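Local coordinates for DUF3201 domain-containing protein (Pyrococcus furiosus, PDB 1YB3) that is of unknown function, a conserved archaeal protein of the DUF3201 family from a hyperthermophile, with a seven-stranded antiparallel sheet packed against helices, at residues E46-Y51 / K62-A67; G82-F87 / E148-F153; T40-S45 / A69-G74. All coordinates share one frame; numbering follows the deposited sequence.

Contact 1 (E46-Y51 / K62-A67); sequences EVFNAY and KYPHPA
At one border of the main antiparallel sheet, edge strand 40-47 ends against the start of strand 65-71, and Val47 and His65 form the hydrogen-bonded pair of the join. Val47 N donates to His65 O at 2.9 Å, nearly straight at 172°; His65 N returns the bond to Val47 O. The same carbonyl oxygen takes a CA-H...O contact from Pro64.

The two side chains of this pair lie alongside each other on one face of the sheet. Val47 CB sits over the imidazole, 4.0 Å from the ring centroid of His65, while Ala50 CB meets the ring at its edge, 3.7 Å from His65 CE1. With chi1 at 76°, the imidazole tucks between its own backbone N and carbonyl carbon, which sets ND1 near a water held by Val47 O and Tyr63 O, and leaves NE2 bonded to Tyr84 OH of strand 82-90. A leucine in place of His65 would probably still fill space beside Val47 but would leave the Tyr84 hydroxyl without its imidazole partner and the water with one contact fewer.

Past this pair the two chains lead toward the hairpin of strands 51-54 and 57-60, and regular pairing gives way to side-chain packing. Pro64 lays CB over one face of the Phe48 ring, 3.7 Å from its centroid and displaced toward the rim, while Lys62 O comes to the ring edge in its plane. A second water donates to both Asn49 OD1 and Lys62 O, at 2.8 and 2.7 Å. On the other face of the sheet, Glu46, its chain bent at chi2, brings OE1 within 3.5 Å of His65 C and hydrogen-bonds through that oxygen to Trp22 of helix 11-35.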
ATOM      1  N   GLU A  46      -3.784   9.866  11.905  1.00 24.38           N
ATOM      2  CA  GLU A  46      -3.526  10.820  10.835  1.00 25.35           C
ATOM      3  C   GLU A  46      -2.061  10.821  10.454  1.00 25.73           C
ATOM      4  O   GLU A  46      -1.182  10.923  11.314  1.00 27.97           O
ATOM      5  CB  GLU A  46      -3.991  12.220  11.243  1.00 24.79           C
ATOM      6  CG  GLU A  46      -5.474  12.302  11.559  1.00 29.67           C
ATOM      7  CD  GLU A  46      -6.365  11.825  10.401  1.00 32.10           C
ATOM      8  OE1 GLU A  46      -6.070  12.158   9.228  1.00 34.00           O
ATOM      9  OE2 GLU A  46      -7.377  11.135  10.670  1.00 34.31           O
ATOM     10  N   VAL A  47      -1.800  10.676   9.165  1.00 20.80           N
ATOM     11  CA  VAL A  47      -0.453  10.644   8.652  1.00 22.44           C
ATOM     12  C   VAL A  47      -0.195  11.943   7.885  1.00 22.70           C
ATOM     13  O   VAL A  47      -0.908  12.246   6.942  1.00 22.12           O
ATOM     14  CB  VAL A  47      -0.259   9.437   7.693  1.00 25.56           C
ATOM     15  CG1 VAL A  47       1.130   9.478   7.042  1.00 26.79           C
ATOM     16  CG2 VAL A  47      -0.497   8.100   8.447  1.00 26.05           C
ATOM     17  N   PHE A  48       0.823  12.702   8.311  1.00 25.14           N
ATOM     18  CA  PHE A  48       1.223  13.945   7.642  1.00 23.84           C
ATOM     19  C   PHE A  48       2.514  13.744   6.847  1.00 23.61           C
ATOM     20  O   PHE A  48       3.340  12.899   7.204  1.00 26.36           O
ATOM     21  CB  PHE A  48       1.496  15.053   8.677  1.00 23.69           C
ATOM     22  CG  PHE A  48       0.290  15.496   9.470  1.00 22.72           C
ATOM     23  CD1 PHE A  48      -0.354  16.699   9.179  1.00 24.99           C
ATOM     24  CD2 PHE A  48      -0.175  14.732  10.540  1.00 23.64           C
ATOM     25  CE1 PHE A  48      -1.467  17.120   9.928  1.00 20.84           C
ATOM     26  CE2 PHE A  48      -1.288  15.136  11.296  1.00 24.26           C
ATOM     27  CZ  PHE A  48      -1.935  16.334  10.989  1.00 25.57           C
ATOM     28  N   ASN A  49       2.691  14.540   5.785  1.00 24.14           N
ATOM     29  CA  ASN A  49       3.970  14.650   5.047  1.00 26.16           C
ATOM     30  C   ASN A  49       4.351  13.455   4.170  1.00 26.49           C
ATOM     31  O   ASN A  49       5.493  13.334   3.709  1.00 28.02           O
ATOM     32  CB  ASN A  49       5.117  15.044   5.996  1.00 27.73           C
ATOM     33  CG  ASN A  49       4.820  16.317   6.766  1.00 29.85           C
ATOM     34  OD1 ASN A  49       4.137  17.219   6.268  1.00 31.39           O
ATOM     35  ND2 ASN A  49       5.321  16.395   7.989  1.00 34.30           N
ATOM     36  N   ALA A  50       3.374  12.594   3.922  1.00 23.96           N
ATOM     37  CA  ALA A  50       3.533  11.474   3.010  1.00 25.62           C
ATOM     38  C   ALA A  50       3.473  11.974   1.564  1.00 24.76           C
ATOM     39  O   ALA A  50       2.822  12.996   1.282  1.00 26.79           O
ATOM     40  CB  ALA A  50       2.411  10.440   3.275  1.00 24.40           C
ATOM     41  N   TYR A  51       4.127  11.269   0.636  1.00 21.66           N
ATOM     42  CA  TYR A  51       4.094  11.667  -0.760  1.00 20.30           C
ATOM     43  C   TYR A  51       3.093  10.794  -1.516  1.00 22.49           C
ATOM     44  O   TYR A  51       2.879   9.624  -1.149  1.00 23.92           O
ATOM     45  CB  TYR A  51       5.472  11.500  -1.413  1.00 24.97           C
ATOM     46  CG  TYR A  51       6.520  12.547  -1.066  1.00 25.44           C
ATOM     47  CD1 TYR A  51       7.019  13.415  -2.050  1.00 27.38           C
ATOM     48  CD2 TYR A  51       7.029  12.649   0.225  1.00 27.41           C
ATOM     49  CE1 TYR A  51       8.006  14.366  -1.742  1.00 25.73           C
ATOM     50  CE2 TYR A  51       8.005  13.602   0.542  1.00 27.53           C
ATOM     51  CZ  TYR A  51       8.486  14.443  -0.456  1.00 27.22           C
ATOM     52  OH  TYR A  51       9.445  15.375  -0.146  1.00 28.20           O
ATOM     53  N   LYS A  62       1.267  17.921   2.614  1.00 24.22           N
ATOM     54  CA  LYS A  62       1.493  18.542   3.925  1.00 26.05           C
ATOM     55  C   LYS A  62       0.241  18.431   4.819  1.00 25.90           C
ATOM     56  O   LYS A  62       0.292  18.662   6.038  1.00 31.10           O
ATOM     57  CB  LYS A  62       1.916  20.011   3.767  1.00 31.38           C
ATOM     58  CG  LYS A  62       2.991  20.252   2.718  1.00 35.44           C
ATOM     59  CD  LYS A  62       4.404  20.084   3.268  1.00 39.91           C
ATOM     60  CE  LYS A  62       5.418  20.685   2.308  1.00 41.62           C
ATOM     61  NZ  LYS A  62       6.702  21.057   2.983  1.00 44.95           N
ATOM     62  N   TYR A  63      -0.886  18.090   4.202  1.00 22.79           N
ATOM     63  CA  TYR A  63      -2.114  17.782   4.909  1.00 15.95           C
ATOM     64  C   TYR A  63      -2.153  16.298   5.384  1.00 18.20           C
ATOM     65  O   TYR A  63      -1.444  15.473   4.831  1.00 22.62           O
ATOM     66  CB  TYR A  63      -3.284  18.051   3.990  1.00 22.61           C
ATOM     67  CG  TYR A  63      -3.245  17.334   2.652  1.00 21.84           C
ATOM     68  CD1 TYR A  63      -3.901  16.097   2.478  1.00 23.82           C
ATOM     69  CD2 TYR A  63      -2.609  17.907   1.544  1.00 22.00           C
ATOM     70  CE1 TYR A  63      -3.898  15.459   1.249  1.00 21.87           C
ATOM     71  CE2 TYR A  63      -2.593  17.264   0.300  1.00 22.08           C
ATOM     72  CZ  TYR A  63      -3.244  16.036   0.168  1.00 22.07           C
ATOM     73  OH  TYR A  63      -3.237  15.407  -1.061  1.00 22.99           O
ATOM     74  N   PRO A  64      -2.961  15.998   6.416  1.00 20.24           N
ATOM     75  CA  PRO A  64      -3.024  14.622   6.917  1.00 17.82           C
ATOM     76  C   PRO A  64      -3.918  13.779   6.024  1.00 19.44           C
ATOM     77  O   PRO A  64      -4.810  14.283   5.349  1.00 19.83           O
ATOM     78  CB  PRO A  64      -3.697  14.775   8.264  1.00 19.38           C
ATOM     79  CG  PRO A  64      -4.627  15.952   8.070  1.00 19.76           C
ATOM     80  CD  PRO A  64      -3.821  16.891   7.209  1.00 19.04           C
ATOM     81  N   HIS A  65      -3.677  12.478   6.021  1.00 18.86           N
ATOM     82  CA  HIS A  65      -4.638  11.572   5.443  1.00 17.77           C
ATOM     83  C   HIS A  65      -4.808  10.415   6.434  1.00 18.05           C
ATOM     84  O   HIS A  65      -3.886  10.180   7.234  1.00 18.05           O
ATOM     85  CB  HIS A  65      -4.166  11.083   4.072  1.00 18.41           C
ATOM     86  CG  HIS A  65      -3.082  10.059   4.121  1.00 20.28           C
ATOM     87  ND1 HIS A  65      -1.748  10.380   3.998  1.00 21.23           N
ATOM     88  CD2 HIS A  65      -3.134   8.707   4.255  1.00 17.00           C
ATOM     89  CE1 HIS A  65      -1.021   9.277   4.067  1.00 24.00           C
ATOM     90  NE2 HIS A  65      -1.840   8.249   4.216  1.00 19.91           N
ATOM     91  N   PRO A  66      -5.977   9.724   6.395  1.00 18.84           N
ATOM     92  CA  PRO A  66      -6.245   8.657   7.387  1.00 19.69           C
ATOM     93  C   PRO A  66      -5.586   7.315   7.029  1.00 21.58           C
ATOM     94  O   PRO A  66      -5.507   6.954   5.858  1.00 19.88           O
ATOM     95  CB  PRO A  66      -7.772   8.549   7.385  1.00 20.91           C
ATOM     96  CG  PRO A  66      -8.162   8.898   5.939  1.00 18.85           C
ATOM     97  CD  PRO A  66      -7.114   9.922   5.467  1.00 18.99           C
ATOM     98  N   ALA A  67      -5.093   6.603   8.043  1.00 18.07           N
ATOM     99  CA  ALA A  67      -4.547   5.255   7.823  1.00 17.40           C
ATOM    100  C   ALA A  67      -4.633   4.480   9.120  1.00 18.56           C
ATOM    101  O   ALA A  67      -4.611   5.064  10.199  1.00 19.12           O
ATOM    102  CB  ALA A  67      -3.095   5.318   7.307  1.00 19.18           C
TER
HETATM  103  O   HOH W   1       0.133  12.877   4.554  1.00 26.24           O
HETATM  104  O   HOH W   2       2.496  19.038   7.528  1.00 26.96           O

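Contact 2 (G82-F87 / E148-F153); sequences GFYFVF and EVDLGF
Four backbone hydrogen bonds join strand 82-90 to the end of strand 144-150 and the loop that follows, the two chains running antiparallel. Phe85 and Val149 exchange a pair, with Val149 N 2.9 Å from Phe85 O. Leu151 N donates to Phe83 O. The last bond, Phe83 N to Gly152 O, has its donor 50° out of the carbonyl plane, a sign that the chain is turning out of the sheet there.

Apolar packing follows on the face toward helix 155-171. Val149 CB lies over one face of the Phe85 ring, 4.1 Å from its centroid, and Leu151 CD1 reaches the ring edge near its plane. The chi1 of 65° holds the Phe85 ring between its backbone N and carbonyl carbon, bringing CZ to 3.7 Å from Val149 CB. At the far end Gly82 CA stands over the centre of the Phe153 ring, 3.5 Å from the centroid, a CH-pi contact. A CB on Gly82 would run into Gly152 C, consistent with a bare CA at this close crossing of the two chains. Arg20 makes a cation-pi contact with the same Phe153 ring.

Polar side chains gather on the opposite face. Asp150 OD1 comes to 3.2 Å from Tyr84 CB, and the extended Glu148 chain crosses toward the same residue, its OE2 3.9 Å from Tyr84 CB. Glu148 OE1 is bonded to Tyr112 OH. The two acids bring Glu148 OE2 within 2.5 Å of Asp150 OD1. Oxygens that close suggest that one carboxylic acid probably holds a proton between them, which would relieve the repulsion expected of two neighbouring carboxylates on this partly exposed face.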
ATOM      1  N   GLY A  82      -7.709   7.744  -3.498  1.00 18.26           N
ATOM      2  CA  GLY A  82      -8.505   6.573  -3.100  1.00 20.46           C
ATOM      3  C   GLY A  82      -7.826   5.716  -2.046  1.00 19.27           C
ATOM      4  O   GLY A  82      -6.902   6.164  -1.362  1.00 17.93           O
ATOM      5  N   PHE A  83      -8.308   4.473  -1.913  1.00 18.00           N
ATOM      6  CA  PHE A  83      -7.767   3.531  -0.944  1.00 16.47           C
ATOM      7  C   PHE A  83      -6.374   3.017  -1.354  1.00 14.32           C
ATOM      8  O   PHE A  83      -6.043   2.915  -2.550  1.00 14.58           O
ATOM      9  CB  PHE A  83      -8.630   2.273  -0.869  1.00 20.04           C
ATOM     10  CG  PHE A  83     -10.017   2.470  -0.338  1.00 22.10           C
ATOM     11  CD1 PHE A  83     -10.246   2.756   1.019  1.00 23.63           C
ATOM     12  CD2 PHE A  83     -11.114   2.269  -1.175  1.00 23.69           C
ATOM     13  CE1 PHE A  83     -11.544   2.883   1.514  1.00 23.33           C
ATOM     14  CE2 PHE A  83     -12.423   2.385  -0.688  1.00 21.70           C
ATOM     15  CZ  PHE A  83     -12.641   2.696   0.654  1.00 23.18           C
ATOM     16  N   TYR A  84      -5.592   2.627  -0.357  1.00 13.64           N
ATOM     17  CA  TYR A  84      -4.374   1.860  -0.592  1.00 13.80           C
ATOM     18  C   TYR A  84      -4.138   0.922   0.590  1.00 14.51           C
ATOM     19  O   TYR A  84      -4.694   1.113   1.678  1.00 14.68           O
ATOM     20  CB  TYR A  84      -3.170   2.781  -0.782  1.00 15.14           C
ATOM     21  CG  TYR A  84      -2.777   3.480   0.501  1.00 16.10           C
ATOM     22  CD1 TYR A  84      -1.858   2.902   1.361  1.00 15.70           C
ATOM     23  CD2 TYR A  84      -3.380   4.687   0.880  1.00 15.91           C
ATOM     24  CE1 TYR A  84      -1.513   3.517   2.588  1.00 16.54           C
ATOM     25  CE2 TYR A  84      -3.035   5.310   2.094  1.00 16.66           C
ATOM     26  CZ  TYR A  84      -2.110   4.725   2.925  1.00 18.49           C
ATOM     27  OH  TYR A  84      -1.776   5.325   4.125  1.00 19.49           O
ATOM     28  N   PHE A  85      -3.329  -0.108   0.364  1.00 13.59           N
ATOM     29  CA  PHE A  85      -2.733  -0.820   1.475  1.00 13.78           C
ATOM     30  C   PHE A  85      -1.282  -1.076   1.132  1.00 12.66           C
ATOM     31  O   PHE A  85      -0.885  -1.047  -0.037  1.00 14.65           O
ATOM     32  CB  PHE A  85      -3.493  -2.121   1.815  1.00 14.98           C
ATOM     33  CG  PHE A  85      -3.433  -3.165   0.724  1.00 15.51           C
ATOM     34  CD1 PHE A  85      -2.404  -4.099   0.709  1.00 17.78           C
ATOM     35  CD2 PHE A  85      -4.413  -3.216  -0.258  1.00 16.69           C
ATOM     36  CE1 PHE A  85      -2.336  -5.082  -0.289  1.00 18.41           C
ATOM     37  CE2 PHE A  85      -4.343  -4.189  -1.292  1.00 16.88           C
ATOM     38  CZ  PHE A  85      -3.290  -5.111  -1.299  1.00 16.15           C
ATOM     39  N   VAL A  86      -0.491  -1.275   2.174  1.00 15.11           N
ATOM     40  CA  VAL A  86       0.937  -1.522   2.006  1.00 15.20           C
ATOM     41  C   VAL A  86       1.400  -2.476   3.089  1.00 17.18           C
ATOM     42  O   VAL A  86       0.969  -2.349   4.240  1.00 15.17           O
ATOM     43  CB  VAL A  86       1.755  -0.181   2.040  1.00 18.09           C
ATOM     44  CG1 VAL A  86       1.440   0.629   3.279  1.00 18.83           C
ATOM     45  CG2 VAL A  86       3.275  -0.435   1.883  1.00 18.39           C
ATOM     46  N   PHE A  87       2.262  -3.435   2.727  1.00 16.00           N
ATOM     47  CA  PHE A  87       2.912  -4.285   3.715  1.00 16.10           C
ATOM     48  C   PHE A  87       4.409  -4.193   3.544  1.00 15.25           C
ATOM     49  O   PHE A  87       4.894  -4.176   2.408  1.00 17.99           O
ATOM     50  CB  PHE A  87       2.498  -5.742   3.533  1.00 17.61           C
ATOM     51  CG  PHE A  87       1.170  -6.070   4.178  1.00 16.34           C
ATOM     52  CD1 PHE A  87       1.130  -6.506   5.491  1.00 15.80           C
ATOM     53  CD2 PHE A  87      -0.009  -5.947   3.463  1.00 20.02           C
ATOM     54  CE1 PHE A  87      -0.081  -6.807   6.114  1.00 20.74           C
ATOM     55  CE2 PHE A  87      -1.251  -6.257   4.086  1.00 22.03           C
ATOM     56  CZ  PHE A  87      -1.263  -6.682   5.397  1.00 18.67           C
ATOM     57  N   GLU A 148       3.000  -1.688  -2.026  1.00 15.95           N
ATOM     58  CA  GLU A 148       1.779  -0.879  -1.923  1.00 16.39           C
ATOM     59  C   GLU A 148       0.878  -1.105  -3.138  1.00 15.20           C
ATOM     60  O   GLU A 148       1.339  -1.063  -4.278  1.00 18.03           O
ATOM     61  CB  GLU A 148       2.099   0.640  -1.796  1.00 15.46           C
ATOM     62  CG  GLU A 148       0.849   1.502  -1.917  1.00 16.43           C
ATOM     63  CD  GLU A 148       1.095   3.011  -1.725  1.00 18.64           C
ATOM     64  OE1 GLU A 148       2.105   3.366  -1.075  1.00 21.24           O
ATOM     65  OE2 GLU A 148       0.277   3.824  -2.205  1.00 22.08           O
ATOM     66  N   VAL A 149      -0.406  -1.361  -2.885  1.00 15.48           N
ATOM     67  CA  VAL A 149      -1.389  -1.478  -3.953  1.00 15.89           C
ATOM     68  C   VAL A 149      -2.421  -0.351  -3.781  1.00 14.27           C
ATOM     69  O   VAL A 149      -2.959  -0.173  -2.678  1.00 14.79           O
ATOM     70  CB  VAL A 149      -2.064  -2.873  -3.912  1.00 16.36           C
ATOM     71  CG1 VAL A 149      -3.111  -2.988  -5.004  1.00 17.12           C
ATOM     72  CG2 VAL A 149      -0.965  -4.006  -4.003  1.00 16.04           C
ATOM     73  N   ASP A 150      -2.664   0.398  -4.862  1.00 16.77           N
ATOM     74  CA  ASP A 150      -3.625   1.522  -4.875  1.00 18.55           C
ATOM     75  C   ASP A 150      -4.906   1.125  -5.622  1.00 19.29           C
ATOM     76  O   ASP A 150      -4.843   0.407  -6.636  1.00 18.77           O
ATOM     77  CB  ASP A 150      -3.015   2.761  -5.540  1.00 20.45           C
ATOM     78  CG  ASP A 150      -1.843   3.347  -4.749  1.00 21.72           C
ATOM     79  OD1 ASP A 150      -1.609   2.901  -3.610  1.00 17.48           O
ATOM     80  OD2 ASP A 150      -1.167   4.260  -5.283  1.00 24.18           O
ATOM     81  N   LEU A 151      -6.063   1.554  -5.124  1.00 20.83           N
ATOM     82  CA  LEU A 151      -7.344   0.991  -5.596  1.00 21.31           C
ATOM     83  C   LEU A 151      -8.473   1.954  -5.967  1.00 24.75           C
ATOM     84  O   LEU A 151      -9.619   1.512  -6.140  1.00 25.66           O
ATOM     85  CB  LEU A 151      -7.889  -0.012  -4.578  1.00 24.20           C
ATOM     86  CG  LEU A 151      -7.029  -1.274  -4.513  1.00 28.40           C
ATOM     87  CD1 LEU A 151      -7.209  -1.981  -3.216  1.00 31.46           C
ATOM     88  CD2 LEU A 151      -7.282  -2.187  -5.705  1.00 31.17           C
ATOM     89  N   GLY A 152      -8.192   3.242  -6.075  1.00 22.24           N
ATOM     90  CA  GLY A 152      -9.316   4.201  -6.184  1.00 25.01           C
ATOM     91  C   GLY A 152     -10.325   3.992  -5.049  1.00 22.41           C
ATOM     92  O   GLY A 152      -9.991   3.412  -4.014  1.00 25.49           O
ATOM     93  N   PHE A 153     -11.573   4.435  -5.238  1.00 20.66           N
ATOM     94  CA  PHE A 153     -12.555   4.360  -4.150  1.00 19.49           C
ATOM     95  C   PHE A 153     -13.467   3.143  -4.256  1.00 22.34           C
ATOM     96  O   PHE A 153     -14.699   3.234  -4.091  1.00 23.48           O
ATOM     97  CB  PHE A 153     -13.351   5.679  -4.030  1.00 22.93           C
ATOM     98  CG  PHE A 153     -12.525   6.829  -3.497  1.00 22.90           C
ATOM     99  CD1 PHE A 153     -12.290   6.957  -2.126  1.00 26.95           C
ATOM    100  CD2 PHE A 153     -11.958   7.753  -4.364  1.00 24.96           C
ATOM    101  CE1 PHE A 153     -11.509   8.011  -1.620  1.00 27.81           C
ATOM    102  CE2 PHE A 153     -11.163   8.822  -3.862  1.00 23.82           C
ATOM    103  CZ  PHE A 153     -10.952   8.937  -2.491  1.00 26.67           C
TER
HETATM  104  O   HOH W   3      -5.562   5.110  -5.040  1.00 36.45           O

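Contact 3 (T40-S45 / A69-G74); sequences TVEEVS and AVKPGG
Two short, nearly straight backbone bonds hold Thr40-Ser45 to Ala69-Gly74. Lys71 N donates to Thr40 O at 2.9 Å. Glu42 N gives the second, 2.8 Å to Ala69 O. Between them Val41 and Val70 form a non-hydrogen-bonded pair with both side chains on the inner face; Val41 CG2 and Val70 CG1 approach to 4.4 Å, and the two valines are buried, with Val70 also packed on Leu36 and Phe39.

The other face is looser and turned to solvent. Thr40 and Lys71 run side by side, their CB atoms 4.1 Å apart, and the extended lysine chain then crosses Glu42. Glu42 CG, anti to its carbonyl carbon (chi1 -58°), rests 3.8 Å from Ala69 CB, and the bend at chi2 swings the carboxylate toward the lysine. OE2 of Glu42 lies 3.2 Å from Lys71 CE but 3.8 Å from NZ, so the salt bridge is long and the methylene group makes the nearer contact.

Water takes over where direct pairing stops. One molecule bridges Thr40 N and Lys71 O; another accepts from Ala69 N and donates to Glu43 O, where the chains have drawn apart. The backbone oxygens of Val41 and Glu42 are taken by Arg29 of helix 11-35, which also forms a salt bridge with Glu43. Val44 packs this part of the chain on the same helix, and strand 40-47, paired with strand 65-71, is an outermost strand of the antiparallel sheet.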
ATOM      1  N   THR A  40      -3.905  -8.132  13.985  1.00 16.98           N
ATOM      2  CA  THR A  40      -4.176  -7.022  14.891  1.00 17.35           C
ATOM      3  C   THR A  40      -4.414  -5.748  14.088  1.00 17.99           C
ATOM      4  O   THR A  40      -3.510  -5.262  13.402  1.00 17.90           O
ATOM      5  CB  THR A  40      -3.018  -6.810  15.865  1.00 21.14           C
ATOM      6  OG1 THR A  40      -2.842  -8.000  16.648  1.00 21.55           O
ATOM      7  CG2 THR A  40      -3.314  -5.638  16.781  1.00 20.31           C
ATOM      8  N   VAL A  41      -5.633  -5.237  14.171  1.00 16.13           N
ATOM      9  CA  VAL A  41      -6.040  -4.073  13.348  1.00 17.39           C
ATOM     10  C   VAL A  41      -6.176  -2.887  14.288  1.00 18.41           C
ATOM     11  O   VAL A  41      -7.028  -2.888  15.173  1.00 19.44           O
ATOM     12  CB  VAL A  41      -7.357  -4.323  12.599  1.00 18.82           C
ATOM     13  CG1 VAL A  41      -7.769  -3.080  11.807  1.00 18.31           C
ATOM     14  CG2 VAL A  41      -7.225  -5.507  11.626  1.00 17.54           C
ATOM     15  N   GLU A  42      -5.335  -1.880  14.092  1.00 18.73           N
ATOM     16  CA  GLU A  42      -5.279  -0.759  15.024  1.00 19.19           C
ATOM     17  C   GLU A  42      -6.283   0.327  14.627  1.00 21.56           C
ATOM     18  O   GLU A  42      -6.969   0.202  13.621  1.00 19.75           O
ATOM     19  CB  GLU A  42      -3.855  -0.196  15.098  1.00 21.62           C
ATOM     20  CG  GLU A  42      -2.785  -1.220  15.514  1.00 25.76           C
ATOM     21  CD  GLU A  42      -2.901  -1.641  16.972  1.00 30.66           C
ATOM     22  OE1 GLU A  42      -3.684  -1.023  17.728  1.00 34.71           O
ATOM     23  OE2 GLU A  42      -2.206  -2.598  17.369  1.00 33.98           O
ATOM     24  N   GLU A  43      -6.359   1.393  15.432  1.00 21.22           N
ATOM     25  CA  GLU A  43      -7.289   2.492  15.156  1.00 23.62           C
ATOM     26  C   GLU A  43      -6.770   3.411  14.054  1.00 21.54           C
ATOM     27  O   GLU A  43      -5.576   3.485  13.798  1.00 20.07           O
ATOM     28  CB  GLU A  43      -7.537   3.317  16.423  1.00 27.96           C
ATOM     29  CG  GLU A  43      -8.067   2.506  17.620  0.65 30.85           C
ATOM     30  CD  GLU A  43      -9.453   1.905  17.388  0.65 32.27           C
ATOM     31  OE1 GLU A  43     -10.179   2.362  16.477  0.65 35.03           O
ATOM     32  OE2 GLU A  43      -9.821   0.968  18.132  0.65 36.49           O
ATOM     33  N   VAL A  44      -7.682   4.148  13.437  1.00 21.50           N
ATOM     34  CA  VAL A  44      -7.317   5.127  12.422  1.00 19.81           C
ATOM     35  C   VAL A  44      -6.509   6.251  13.067  1.00 22.86           C
ATOM     36  O   VAL A  44      -6.861   6.727  14.153  1.00 24.45           O
ATOM     37  CB  VAL A  44      -8.577   5.720  11.746  1.00 21.66           C
ATOM     38  CG1 VAL A  44      -8.207   6.864  10.805  1.00 22.73           C
ATOM     39  CG2 VAL A  44      -9.350   4.629  11.007  1.00 21.26           C
ATOM     40  N   SER A  45      -5.422   6.641  12.409  1.00 20.90           N
ATOM     41  CA  SER A  45      -4.645   7.789  12.846  1.00 24.51           C
ATOM     42  C   SER A  45      -4.382   8.704  11.650  1.00 25.33           C
ATOM     43  O   SER A  45      -4.739   8.374  10.512  1.00 23.75           O
ATOM     44  CB  SER A  45      -3.354   7.334  13.520  1.00 27.97           C
ATOM     45  OG  SER A  45      -2.402   6.898  12.564  1.00 32.60           O
ATOM     46  N   ALA A  69      -2.990   0.770  11.051  1.00 15.63           N
ATOM     47  CA  ALA A  69      -2.062  -0.371  11.013  1.00 16.73           C
ATOM     48  C   ALA A  69      -2.791  -1.713  11.009  1.00 15.45           C
ATOM     49  O   ALA A  69      -3.840  -1.885  11.670  1.00 16.34           O
ATOM     50  CB  ALA A  69      -1.146  -0.311  12.246  1.00 19.26           C
ATOM     51  N   VAL A  70      -2.215  -2.652  10.260  1.00 15.17           N
ATOM     52  CA  VAL A  70      -2.592  -4.068  10.286  1.00 15.87           C
ATOM     53  C   VAL A  70      -1.283  -4.825  10.515  1.00 16.16           C
ATOM     54  O   VAL A  70      -0.430  -4.856   9.655  1.00 17.50           O
ATOM     55  CB  VAL A  70      -3.240  -4.537   8.964  1.00 14.75           C
ATOM     56  CG1 VAL A  70      -3.660  -6.032   9.068  1.00 17.46           C
ATOM     57  CG2 VAL A  70      -4.446  -3.660   8.561  1.00 16.71           C
ATOM     58  N   LYS A  71      -1.115  -5.386  11.706  1.00 18.57           N
ATOM     59  CA  LYS A  71       0.152  -6.033  12.067  1.00 16.94           C
ATOM     60  C   LYS A  71       0.199  -7.440  11.470  1.00 15.36           C
ATOM     61  O   LYS A  71      -0.828  -8.098  11.387  1.00 17.48           O
ATOM     62  CB  LYS A  71       0.294  -6.098  13.573  1.00 21.06           C
ATOM     63  CG  LYS A  71       0.207  -4.730  14.249  1.00 25.36           C
ATOM     64  CD  LYS A  71       0.644  -4.836  15.696  1.00 28.44           C
ATOM     65  CE  LYS A  71       0.709  -3.466  16.325  1.00 33.74           C
ATOM     66  NZ  LYS A  71       1.448  -3.544  17.620  1.00 35.95           N
ATOM     67  N   PRO A  72       1.388  -7.904  11.046  1.00 17.22           N
ATOM     68  CA  PRO A  72       2.678  -7.239  11.101  1.00 18.89           C
ATOM     69  C   PRO A  72       2.991  -6.470   9.817  1.00 17.49           C
ATOM     70  O   PRO A  72       2.872  -7.010   8.704  1.00 18.88           O
ATOM     71  CB  PRO A  72       3.651  -8.414  11.279  1.00 19.71           C
ATOM     72  CG  PRO A  72       3.006  -9.539  10.494  1.00 19.35           C
ATOM     73  CD  PRO A  72       1.509  -9.266  10.479  1.00 18.94           C
ATOM     74  N   GLY A  73       3.384  -5.204   9.975  1.00 18.17           N
ATOM     75  CA  GLY A  73       4.006  -4.467   8.871  1.00 17.65           C
ATOM     76  C   GLY A  73       3.060  -3.884   7.842  1.00 16.00           C
ATOM     77  O   GLY A  73       3.497  -3.379   6.793  1.00 19.35           O
ATOM     78  N   GLY A  74       1.764  -3.894   8.160  1.00 18.17           N
ATOM     79  CA  GLY A  74       0.749  -3.407   7.225  1.00 15.91           C
ATOM     80  C   GLY A  74       0.120  -2.065   7.606  1.00 17.33           C
ATOM     81  O   GLY A  74       0.100  -1.697   8.792  1.00 17.88           O
TER
HETATM   82  O   HOH W   4      -1.260  -9.620  13.673  1.00 17.72           O
HETATM   83  O   HOH W   5      -2.880   2.626  13.242  1.00 19.08           O

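Overall arrangement
All three contacts belong to one seven-stranded antiparallel sheet. Contacts 1 and 3 join the same two strands, 40-47 and 65-71, at their two ends, with centres about 16 Å apart; contact 1 is nested within the chain loop that contact 3 closes, and Ser45 N meets Ala67 O at 2.8 Å between them. Contact 2 joins strands 82-90 and 144-150, with strand 74-79 between it and strand 65-71; it lies nearer the middle of the molecule, its centre about 14 Å from each of the others. His65 NE2 and Tyr84 OH, 2.9 Å apart, tie it to contact 1, while Phe87 CD1 packs 3.6 Å from Gly74 CA of contact 3.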